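Local coordinates for cell wall surface anchor family protein (Streptococcus agalactiae serogroup V, PDB 3TW0) that serves as the adhesive tip pilin of the group B streptococcal pilus and probably attaches to the host through the magnesium-binding von Willebrand factor A domain region held here, at residues 179-184 with 281-286; 24-29 with 128-133; 247-252 with 269-274. The protein carries 2 engineered substitutions. All blocks are in the same frame, centred on the assembly; numbering follows the deposited sequence.

Contact 1 of 3, residues 179-184 with 281-286; sequences SYAINF and WVYPFD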
loop_
_atom_site.group_PDB
_atom_site.type_symbol
_atom_site.label_atom_id
_atom_site.label_comp_id
_atom_site.label_asym_id
_atom_site.label_seq_id
_atom_site.Cartn_x
_atom_site.Cartn_y
_atom_site.Cartn_z
ATOM N N SER A 179 -3.898 -3.264 -1.008
ATOM C CA SER A 179 -4.584 -3.446 0.268
ATOM C C SER A 179 -4.903 -4.897 0.503
ATOM O O SER A 179 -4.991 -5.682 -0.454
ATOM C CB SER A 179 -5.892 -2.617 0.298
ATOM O OG SER A 179 -6.816 -3.158 -0.634
ATOM N N TYR A 180 -5.072 -5.283 1.766
ATOM C CA TYR A 180 -5.661 -6.612 2.016
ATOM C C TYR A 180 -7.172 -6.682 1.732
ATOM O O TYR A 180 -7.893 -5.704 1.959
ATOM C CB TYR A 180 -5.293 -7.132 3.422
ATOM C CG TYR A 180 -3.834 -7.532 3.563
ATOM C CD1 TYR A 180 -3.320 -8.603 2.825
ATOM C CD2 TYR A 180 -2.977 -6.858 4.430
ATOM C CE1 TYR A 180 -1.967 -8.984 2.921
ATOM C CE2 TYR A 180 -1.620 -7.238 4.547
ATOM C CZ TYR A 180 -1.133 -8.311 3.787
ATOM O OH TYR A 180 0.194 -8.702 3.886
ATOM N N ALA A 181 -7.646 -7.835 1.224
ATOM C CA ALA A 181 -9.060 -8.080 0.979
ATOM C C ALA A 181 -9.902 -8.207 2.250
ATOM O O ALA A 181 -9.519 -8.931 3.186
ATOM C CB ALA A 181 -9.255 -9.361 0.168
ATOM N N ILE A 182 -11.102 -7.600 2.211
ATOM C CA ILE A 182 -12.142 -7.813 3.219
ATOM C C ILE A 182 -12.787 -9.178 2.944
ATOM O O ILE A 182 -13.138 -9.489 1.798
ATOM C CB ILE A 182 -13.176 -6.682 3.185
ATOM C CG1 ILE A 182 -12.519 -5.369 3.618
ATOM C CG2 ILE A 182 -14.382 -7.013 4.095
ATOM C CD1 ILE A 182 -13.332 -4.065 3.301
ATOM N N ASN A 183 -12.889 -10.020 3.973
ATOM C CA ASN A 183 -13.352 -11.408 3.764
ATOM C C ASN A 183 -14.857 -11.583 3.633
ATOM O O ASN A 183 -15.472 -12.263 4.446
ATOM C CB ASN A 183 -12.804 -12.350 4.860
ATOM C CG ASN A 183 -12.812 -13.827 4.446
ATOM O OD1 ASN A 183 -13.012 -14.178 3.271
ATOM N ND2 ASN A 183 -12.576 -14.698 5.415
ATOM N N PHE A 184 -15.439 -11.012 2.589
ATOM C CA PHE A 184 -16.825 -11.274 2.245
ATOM C C PHE A 184 -17.105 -12.762 1.927
ATOM O O PHE A 184 -16.229 -13.511 1.409
ATOM C CB PHE A 184 -17.253 -10.421 1.052
ATOM C CG PHE A 184 -17.296 -8.945 1.331
ATOM C CD1 PHE A 184 -18.364 -8.379 2.027
ATOM C CD2 PHE A 184 -16.268 -8.113 0.882
ATOM C CE1 PHE A 184 -18.417 -6.989 2.285
ATOM C CE2 PHE A 184 -16.317 -6.740 1.115
ATOM C CZ PHE A 184 -17.405 -6.176 1.838
ATOM N N TRP A 281 -10.237 -5.349 -9.537
ATOM C CA TRP A 281 -11.655 -5.115 -9.793
ATOM C C TRP A 281 -12.366 -4.562 -8.569
ATOM O O TRP A 281 -11.993 -4.848 -7.434
ATOM C CB TRP A 281 -12.363 -6.442 -10.112
ATOM C CG TRP A 281 -11.982 -7.116 -11.416
ATOM C CD1 TRP A 281 -11.005 -6.727 -12.307
ATOM C CD2 TRP A 281 -12.527 -8.342 -11.938
ATOM N NE1 TRP A 281 -10.951 -7.600 -13.369
ATOM C CE2 TRP A 281 -11.860 -8.610 -13.165
ATOM C CE3 TRP A 281 -13.529 -9.226 -11.505
ATOM C CZ2 TRP A 281 -12.166 -9.717 -13.957
ATOM C CZ3 TRP A 281 -13.821 -10.340 -12.289
ATOM C CH2 TRP A 281 -13.151 -10.568 -13.519
ATOM N N VAL A 282 -13.444 -3.830 -8.789
ATOM C CA VAL A 282 -14.364 -3.551 -7.670
ATOM C C VAL A 282 -14.782 -4.910 -7.114
ATOM O O VAL A 282 -14.976 -5.861 -7.874
ATOM C CB VAL A 282 -15.571 -2.707 -8.136
ATOM C CG1 VAL A 282 -16.636 -2.616 -7.045
ATOM C CG2 VAL A 282 -15.103 -1.331 -8.498
ATOM N N TYR A 283 -14.841 -5.026 -5.792
ATOM C CA TYR A 283 -15.256 -6.276 -5.189
ATOM C C TYR A 283 -16.095 -5.966 -3.931
ATOM O O TYR A 283 -16.115 -4.832 -3.456
ATOM C CB TYR A 283 -14.038 -7.176 -4.860
ATOM C CG TYR A 283 -13.338 -6.759 -3.578
ATOM C CD1 TYR A 283 -12.451 -5.683 -3.571
ATOM C CD2 TYR A 283 -13.590 -7.418 -2.380
ATOM C CE1 TYR A 283 -11.813 -5.285 -2.402
ATOM C CE2 TYR A 283 -12.967 -7.015 -1.180
ATOM C CZ TYR A 283 -12.088 -5.953 -1.207
ATOM O OH TYR A 283 -11.474 -5.566 -0.063
ATOM N N PRO A 284 -16.775 -6.968 -3.388
ATOM C CA PRO A 284 -16.787 -8.386 -3.771
ATOM C C PRO A 284 -17.552 -8.655 -5.069
ATOM O O PRO A 284 -18.338 -7.819 -5.515
ATOM C CB PRO A 284 -17.491 -9.055 -2.592
ATOM C CG PRO A 284 -18.424 -7.964 -2.082
ATOM C CD PRO A 284 -17.796 -6.659 -2.354
ATOM N N PHE A 285 -17.252 -9.806 -5.675
ATOM C CA PHE A 285 -17.962 -10.352 -6.824
ATOM C C PHE A 285 -18.036 -11.891 -6.646
ATOM O O PHE A 285 -17.145 -12.489 -6.017
ATOM C CB PHE A 285 -17.232 -9.984 -8.133
ATOM C CG PHE A 285 -15.779 -10.423 -8.179
ATOM C CD1 PHE A 285 -15.435 -11.728 -8.522
ATOM C CD2 PHE A 285 -14.757 -9.529 -7.869
ATOM C CE1 PHE A 285 -14.097 -12.139 -8.535
ATOM C CE2 PHE A 285 -13.415 -9.929 -7.912
ATOM C CZ PHE A 285 -13.081 -11.236 -8.255
ATOM N N ASP A 286 -19.093 -12.503 -7.167
ATOM C CA ASP A 286 -19.299 -13.942 -7.090
ATOM C C ASP A 286 -18.145 -14.618 -7.792
ATOM O O ASP A 286 -17.875 -14.326 -8.950
ATOM C CB ASP A 286 -20.612 -14.346 -7.778
ATOM C CG ASP A 286 -20.951 -15.829 -7.594
ATOM O OD1 ASP A 286 -22.049 -16.102 -7.086
ATOM O OD2 ASP A 286 -20.148 -16.719 -7.957
HETATM O O HOH W 1 -8.891 -4.533 0.027
#

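Contact 2 of 3, residues 24-29 with 128-133; sequences NNERAN and AEHING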
loop_
_atom_site.group_PDB
_atom_site.type_symbol
_atom_site.label_atom_id
_atom_site.label_comp_id
_atom_site.label_asym_id
_atom_site.label_seq_id
_atom_site.Cartn_x
_atom_site.Cartn_y
_atom_site.Cartn_z
ATOM N N ASN A 24 9.357 8.578 -6.298
ATOM C CA ASN A 24 10.548 8.930 -7.107
ATOM C C ASN A 24 10.676 10.453 -7.254
ATOM O O ASN A 24 9.669 11.157 -7.471
ATOM C CB ASN A 24 10.536 8.228 -8.464
ATOM C CG ASN A 24 11.719 8.634 -9.355
ATOM O OD1 ASN A 24 11.675 9.658 -10.036
ATOM N ND2 ASN A 24 12.767 7.834 -9.346
ATOM N N ASN A 25 11.900 10.961 -7.112
ATOM C CA ASN A 25 12.139 12.420 -7.051
ATOM C C ASN A 25 11.685 13.229 -8.294
ATOM O O ASN A 25 11.329 14.400 -8.182
ATOM C CB ASN A 25 13.608 12.733 -6.680
ATOM C CG ASN A 25 13.942 12.362 -5.237
ATOM O OD1 ASN A 25 13.192 12.664 -4.311
ATOM N ND2 ASN A 25 15.094 11.699 -5.045
ATOM N N GLU A 26 11.685 12.577 -9.456
ATOM C CA GLU A 26 11.168 13.167 -10.708
ATOM C C GLU A 26 9.649 13.412 -10.730
ATOM O O GLU A 26 9.192 14.389 -11.360
ATOM C CB GLU A 26 11.551 12.296 -11.908
ATOM C CG GLU A 26 13.053 12.259 -12.189
ATOM C CD GLU A 26 13.388 11.593 -13.504
ATOM O OE1 GLU A 26 14.450 11.898 -14.080
ATOM O OE2 GLU A 26 12.593 10.767 -13.976
ATOM N N ARG A 27 8.876 12.552 -10.042
ATOM C CA ARG A 27 7.391 12.604 -10.068
ATOM C C ARG A 27 6.825 13.953 -9.663
ATOM O O ARG A 27 7.472 14.708 -8.927
ATOM C CB ARG A 27 6.754 11.536 -9.152
ATOM C CG ARG A 27 7.047 10.081 -9.518
ATOM C CD ARG A 27 6.263 9.649 -10.772
ATOM N NE ARG A 27 6.474 8.235 -11.090
ATOM C CZ ARG A 27 5.593 7.267 -10.844
ATOM N NH1 ARG A 27 4.411 7.538 -10.283
ATOM N NH2 ARG A 27 5.885 6.027 -11.183
ATOM N N ALA A 28 5.588 14.205 -10.106
ATOM C CA ALA A 28 4.888 15.469 -9.872
ATOM C C ALA A 28 5.791 16.653 -10.175
ATOM O O ALA A 28 5.984 17.519 -9.316
ATOM C CB ALA A 28 4.363 15.553 -8.430
ATOM N N ASN A 29 6.376 16.653 -11.379
ATOM C CA ASN A 29 7.176 17.781 -11.856
ATOM C C ASN A 29 8.348 18.102 -10.888
ATOM O O ASN A 29 8.479 19.226 -10.368
ATOM C CB ASN A 29 6.223 18.969 -12.124
ATOM C CG ASN A 29 6.944 20.277 -12.337
ATOM O OD1 ASN A 29 7.615 20.484 -13.351
ATOM N ND2 ASN A 29 6.792 21.190 -11.378
ATOM N N ALA A 128 13.490 6.751 -4.714
ATOM C CA ALA A 128 12.649 5.572 -5.000
ATOM C C ALA A 128 12.938 5.015 -6.424
ATOM O O ALA A 128 13.641 5.668 -7.206
ATOM C CB ALA A 128 11.179 5.944 -4.840
ATOM N N GLU A 129 12.410 3.833 -6.767
ATOM C CA GLU A 129 12.719 3.190 -8.070
ATOM C C GLU A 129 12.184 3.947 -9.277
ATOM O O GLU A 129 11.178 4.666 -9.191
ATOM C CB GLU A 129 12.228 1.739 -8.173
ATOM C CG GLU A 129 12.714 0.742 -7.112
ATOM C CD GLU A 129 14.218 0.602 -6.988
ATOM O OE1 GLU A 129 14.983 0.946 -7.934
ATOM O OE2 GLU A 129 14.638 0.161 -5.899
ATOM N N HIS A 130 12.877 3.748 -10.401
ATOM C CA HIS A 130 12.585 4.421 -11.660
ATOM C C HIS A 130 12.272 3.365 -12.708
ATOM O O HIS A 130 12.951 2.343 -12.783
ATOM C CB HIS A 130 13.793 5.269 -12.112
ATOM C CG HIS A 130 13.490 6.204 -13.248
ATOM N ND1 HIS A 130 13.956 7.501 -13.290
ATOM C CD2 HIS A 130 12.761 6.033 -14.378
ATOM C CE1 HIS A 130 13.531 8.089 -14.396
ATOM N NE2 HIS A 130 12.789 7.225 -15.068
ATOM N N ILE A 131 11.238 3.621 -13.507
ATOM C CA ILE A 131 10.792 2.692 -14.556
ATOM C C ILE A 131 11.951 2.295 -15.499
ATOM O O ILE A 131 11.926 1.210 -16.091
ATOM C CB ILE A 131 9.560 3.276 -15.341
ATOM C CG1 ILE A 131 8.919 2.226 -16.273
ATOM C CG2 ILE A 131 9.933 4.559 -16.099
ATOM C CD1 ILE A 131 7.480 2.583 -16.692
ATOM N N ASN A 132 12.959 3.171 -15.592
ATOM C CA ASN A 132 14.200 2.932 -16.352
ATOM C C ASN A 132 15.482 2.622 -15.505
ATOM O O ASN A 132 16.586 2.462 -16.049
ATOM C CB ASN A 132 14.433 4.090 -17.346
ATOM C CG ASN A 132 13.287 4.228 -18.372
ATOM O OD1 ASN A 132 12.645 3.248 -18.744
ATOM N ND2 ASN A 132 13.039 5.451 -18.827
ATOM N N GLY A 133 15.342 2.498 -14.187
ATOM C CA GLY A 133 16.471 2.098 -13.335
ATOM C C GLY A 133 16.499 0.586 -13.174
ATOM O O GLY A 133 16.624 -0.136 -14.155
#

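Contact 3 of 3, residues 247-252 with 269-274; sequences QAAYRV and SGYIYL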
loop_
_atom_site.group_PDB
_atom_site.type_symbol
_atom_site.label_atom_id
_atom_site.label_comp_id
_atom_site.label_asym_id
_atom_site.label_seq_id
_atom_site.Cartn_x
_atom_site.Cartn_y
_atom_site.Cartn_z
ATOM N N GLN A 247 -11.532 -1.484 -26.238
ATOM C CA GLN A 247 -10.771 -2.464 -25.443
ATOM C C GLN A 247 -9.475 -2.834 -26.152
ATOM O O GLN A 247 -9.501 -3.097 -27.345
ATOM C CB GLN A 247 -11.620 -3.718 -25.160
ATOM C CG GLN A 247 -10.803 -4.926 -24.690
ATOM C CD GLN A 247 -11.626 -6.045 -24.085
ATOM O OE1 GLN A 247 -12.793 -6.257 -24.434
ATOM N NE2 GLN A 247 -11.011 -6.785 -23.175
ATOM N N ALA A 248 -8.354 -2.853 -25.426
ATOM C CA ALA A 248 -7.087 -3.320 -25.994
ATOM C C ALA A 248 -7.042 -4.824 -26.165
ATOM O O ALA A 248 -7.782 -5.564 -25.515
ATOM C CB ALA A 248 -5.891 -2.846 -25.172
ATOM N N ALA A 249 -6.171 -5.266 -27.059
ATOM C CA ALA A 249 -5.974 -6.675 -27.317
ATOM C C ALA A 249 -4.483 -6.998 -27.506
ATOM O O ALA A 249 -3.671 -6.126 -27.801
ATOM C CB ALA A 249 -6.788 -7.106 -28.526
ATOM N N TYR A 250 -4.129 -8.255 -27.312
ATOM C CA TYR A 250 -2.768 -8.723 -27.498
ATOM C C TYR A 250 -2.777 -9.580 -28.757
ATOM O O TYR A 250 -3.372 -10.667 -28.767
ATOM C CB TYR A 250 -2.381 -9.577 -26.292
ATOM C CG TYR A 250 -0.996 -10.181 -26.293
ATOM C CD1 TYR A 250 0.064 -9.516 -25.703
ATOM C CD2 TYR A 250 -0.766 -11.435 -26.829
ATOM C CE1 TYR A 250 1.321 -10.060 -25.676
ATOM C CE2 TYR A 250 0.506 -12.005 -26.808
ATOM C CZ TYR A 250 1.543 -11.303 -26.237
ATOM O OH TYR A 250 2.808 -11.848 -26.214
ATOM N N ARG A 251 -2.157 -9.085 -29.826
ATOM C CA ARG A 251 -2.004 -9.882 -31.032
ATOM C C ARG A 251 -1.046 -11.028 -30.740
ATOM O O ARG A 251 0.059 -10.803 -30.285
ATOM C CB ARG A 251 -1.461 -9.018 -32.177
ATOM C CG ARG A 251 -1.537 -9.668 -33.546
ATOM C CD ARG A 251 -1.142 -8.662 -34.607
ATOM N NE ARG A 251 -1.070 -9.267 -35.926
ATOM C CZ ARG A 251 -1.320 -8.608 -37.052
ATOM N NH1 ARG A 251 -1.676 -7.325 -37.020
ATOM N NH2 ARG A 251 -1.230 -9.242 -38.209
ATOM N N VAL A 252 -1.460 -12.265 -30.981
ATOM C CA VAL A 252 -0.500 -13.363 -30.807
ATOM C C VAL A 252 0.259 -13.690 -32.102
ATOM O O VAL A 252 -0.360 -13.899 -33.147
ATOM C CB VAL A 252 -1.094 -14.615 -30.051
ATOM C CG1 VAL A 252 -2.621 -14.569 -29.958
ATOM C CG2 VAL A 252 -0.568 -15.932 -30.608
ATOM N N SER A 269 -9.190 -15.156 -33.210
ATOM C CA SER A 269 -8.605 -14.828 -34.518
ATOM C C SER A 269 -7.762 -13.557 -34.679
ATOM O O SER A 269 -8.287 -12.526 -35.096
ATOM C CB SER A 269 -9.689 -14.841 -35.598
ATOM O OG SER A 269 -10.786 -13.994 -35.285
ATOM N N GLY A 270 -6.484 -13.571 -34.312
ATOM C CA GLY A 270 -5.926 -14.383 -33.247
ATOM C C GLY A 270 -5.486 -13.356 -32.189
ATOM O O GLY A 270 -4.301 -13.105 -32.016
ATOM N N TYR A 271 -6.464 -12.731 -31.522
ATOM C CA TYR A 271 -6.233 -11.736 -30.468
ATOM C C TYR A 271 -6.742 -12.215 -29.100
ATOM O O TYR A 271 -7.864 -12.757 -28.993
ATOM C CB TYR A 271 -6.988 -10.442 -30.783
ATOM C CG TYR A 271 -6.443 -9.637 -31.932
ATOM C CD1 TYR A 271 -6.963 -9.807 -33.215
ATOM C CD2 TYR A 271 -5.419 -8.704 -31.744
ATOM C CE1 TYR A 271 -6.495 -9.078 -34.285
ATOM C CE2 TYR A 271 -4.931 -7.961 -32.809
ATOM C CZ TYR A 271 -5.480 -8.163 -34.085
ATOM O OH TYR A 271 -5.029 -7.466 -35.168
ATOM N N ILE A 272 -5.937 -11.977 -28.062
ATOM C CA ILE A 272 -6.376 -12.123 -26.673
ATOM C C ILE A 272 -6.820 -10.752 -26.169
ATOM O O ILE A 272 -5.988 -9.834 -26.001
ATOM C CB ILE A 272 -5.248 -12.656 -25.775
ATOM C CG1 ILE A 272 -4.704 -13.985 -26.319
ATOM C CG2 ILE A 272 -5.738 -12.806 -24.344
ATOM C CD1 ILE A 272 -3.483 -14.454 -25.587
ATOM N N TYR A 273 -8.129 -10.596 -25.966
ATOM C CA TYR A 273 -8.668 -9.338 -25.458
ATOM C C TYR A 273 -8.318 -9.251 -23.978
ATOM O O TYR A 273 -8.428 -10.251 -23.255
ATOM C CB TYR A 273 -10.172 -9.237 -25.734
ATOM C CG TYR A 273 -10.395 -8.946 -27.195
ATOM C CD1 TYR A 273 -10.414 -9.988 -28.153
ATOM C CD2 TYR A 273 -10.496 -7.620 -27.652
ATOM C CE1 TYR A 273 -10.579 -9.711 -29.534
ATOM C CE2 TYR A 273 -10.659 -7.335 -29.012
ATOM C CZ TYR A 273 -10.699 -8.384 -29.946
ATOM O OH TYR A 273 -10.861 -8.082 -31.283
ATOM N N LEU A 274 -7.874 -8.064 -23.562
ATOM C CA LEU A 274 -7.228 -7.837 -22.269
ATOM C C LEU A 274 -8.173 -7.274 -21.200
ATOM O O LEU A 274 -8.980 -6.370 -21.469
ATOM C CB LEU A 274 -6.011 -6.922 -22.446
ATOM C CG LEU A 274 -4.952 -7.484 -23.422
ATOM C CD1 LEU A 274 -3.880 -6.483 -23.628
ATOM C CD2 LEU A 274 -4.352 -8.837 -22.955
#

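Contact 1 of 3, residues 179-184 with 281-286
Tyr283 reaches across from 281-286 and sets its hydroxyl against the backbone of 179-184. The N-H of Ile182 points straight at Tyr283 OH, with a nitrogen to oxygen distance of 3.1 Å and an angle of 173° at the hydrogen. CG of Tyr283 lies between its own backbone N and carbonyl carbon (chi1 79°), and this carries the ring over to the other segment. The side chains of Tyr283 and Ile182 cross at about a right angle. Ile182 CG1 comes within 3.8 Å of Tyr283 OH.

The tight part is apolar. Pro284 lies over one face of the Phe184 ring, in a CH-pi contact with CG 3.8 Å from the ring centroid. Ile182 CG2 lies over the opposite face, 3.5 Å above the ring plane. Both lie toward the rim, so the Phe184 ring is held between them off-centre. The inverse gamma turn centred on Asn183 brings Phe184 back beside Ile182. Tyr283 CE2 meets the edge of the Phe184 ring, near its plane, at 4.0 Å from CD2. The peptide bond before Pro284 is cis. Tyr192 and Phe196 of helix 192-201 pack around this cluster.

The looser part lies beyond the tyrosine hydroxyl, where a water bridges the two segments. It donates to Tyr180 O and also bonds Ser179 OG and, at 2.8 Å, Tyr283 OH. Ser179 OG has a second partner in His301, and Lys225 makes a cation-pi contact with the Tyr283 ring. Asn183, at the turn, is exposed and marks the solvent side.

Neither segment has regular secondary structure. This is loop-to-loop packing within the long insertion between the neighbouring parallel strands 165-172 and 319-324 of the von Willebrand factor A fold.

Contact 2 of 3, residues 24-29 with 128-133
The metal-ion-dependent adhesion site of the von Willebrand factor A fold lies next to this contact. Asn24 follows closely after Ser20 and Ser22, which bind magnesium together with Thr143. The side chain of Ala128 is about 8 Å from the bound ion, so the contact flanks the site and does not enter it.

Asn24 joins the two segments. Asn24 ND2 donates to Ala128 O at 3.2 Å, with an angle of 153° at the hydrogen. The donor stands above the plane of that carbonyl. CG of Asn24 is anti to its backbone N (chi1 177°), and the amide lies between its own turn and the loop 128-133. The other end of the amide is also engaged. Asn24 OD1 accepts from Glu26 N at 3.0 Å, forming an Asx turn. A type I turn from Asn24 to Arg27 coincides with it, closed by a 3.0 Å bond from Arg27 N to Asn24 O.

Side chains of the loop pack against Asn24. Ala128 CB rests 3.5 Å from Asn24 N. His130 CB comes within 3.9 Å of Asn24 ND2.

Neighbouring groups continue the join. Asn25 bonds through its backbone N to Glu127 and through ND2 to Lys126 O, while Glu129 OE2 is hydrogen-bonded to His103 NE2.

The Asn24 amide thus donates at one end and accepts at the other. This pairing settles the rotation of the amide group and fastens the turn after the metal-binding serines to the loop 128-133 by a neutral bond.

Contact 3 of 3, residues 247-252 with 269-274
Ala249 sets its methyl over one face of the Tyr273 ring. Ala249 CB lies 4.1 Å from the centroid of the Tyr273 ring, 20° off the normal, in a CH-pi contact. Ala249 CB is also 3.8 Å from Tyr271 CD2 and meets that ring obliquely, so the methyl sits between two tyrosines. In both tyrosines CG is anti to the carbonyl carbon of its own residue, which lays each ring beside the Ala249 methyl.

Arg251 lies across from Tyr271. Its chain is extended from CG to NE and crosses the phenol obliquely, with Arg251 CB 3.7 Å from Tyr271 CE2. The guanidinium plane is turned 61° from the ring. The two polar ends come near each other without a hydrogen bond.

These side chains share one face of an antiparallel pair, strand 249-251 against 271-273. Tyr250 and Ile272 form a hydrogen-bonded pair, flanked by the non-hydrogen-bonded pairs Ala249 with Tyr273 and Arg251 with Tyr271. Tyr250 N bonds Ile272 O at 2.8 Å, and Ile272 N bonds Tyr250 O at 3.0 Å. The ladder continues past the strand ends, with Leu274 N to Ala248 O and Val252 N to Gly270 O. The two strands are neighbours in the antiparallel sheet, where 271-276 also pairs with 70-78. Helix 257-263 lies in their connection.

On the other face, Tyr250 CB meets Ile272 CB at 4.2 Å and also touches Leu274 CD2. Ile272 CD1 approaches the Tyr250 ring obliquely, while the far end of the phenol extends beyond the segment. Leu85 and Met260 pack on this side.

Gln247 closes one end. Its extended chain places CG at the edge of the Tyr273 ring, and the amide plane is steeply turned against the ring. Gln247 NE2 donates to Leu274 O at 2.7 Å, from above the carbonyl plane.

From the N terminus, the chain leaves strand 11-18, passes the magnesium-binding serines and opens contact 2. Contact 2 closes after 98 intervening residues, following helix 114-122, and the loop takes in helix 33-48 and edge strand 55-61 of the parallel sheet. The chain runs through helix 145-159 and strand 165-172 and opens contact 1. Contact 3 opens and closes while contact 1 is open, nested within it; it brackets helix 257-263 and pairs two strands of the antiparallel sheet. Contact 1 closes after strand 271-276, before the chain returns to the parallel sheet at strand 319-324. No contacts cross. Contacts 1 and 2 lie on opposite sides of the chain's centre, their centres about 30 Å apart.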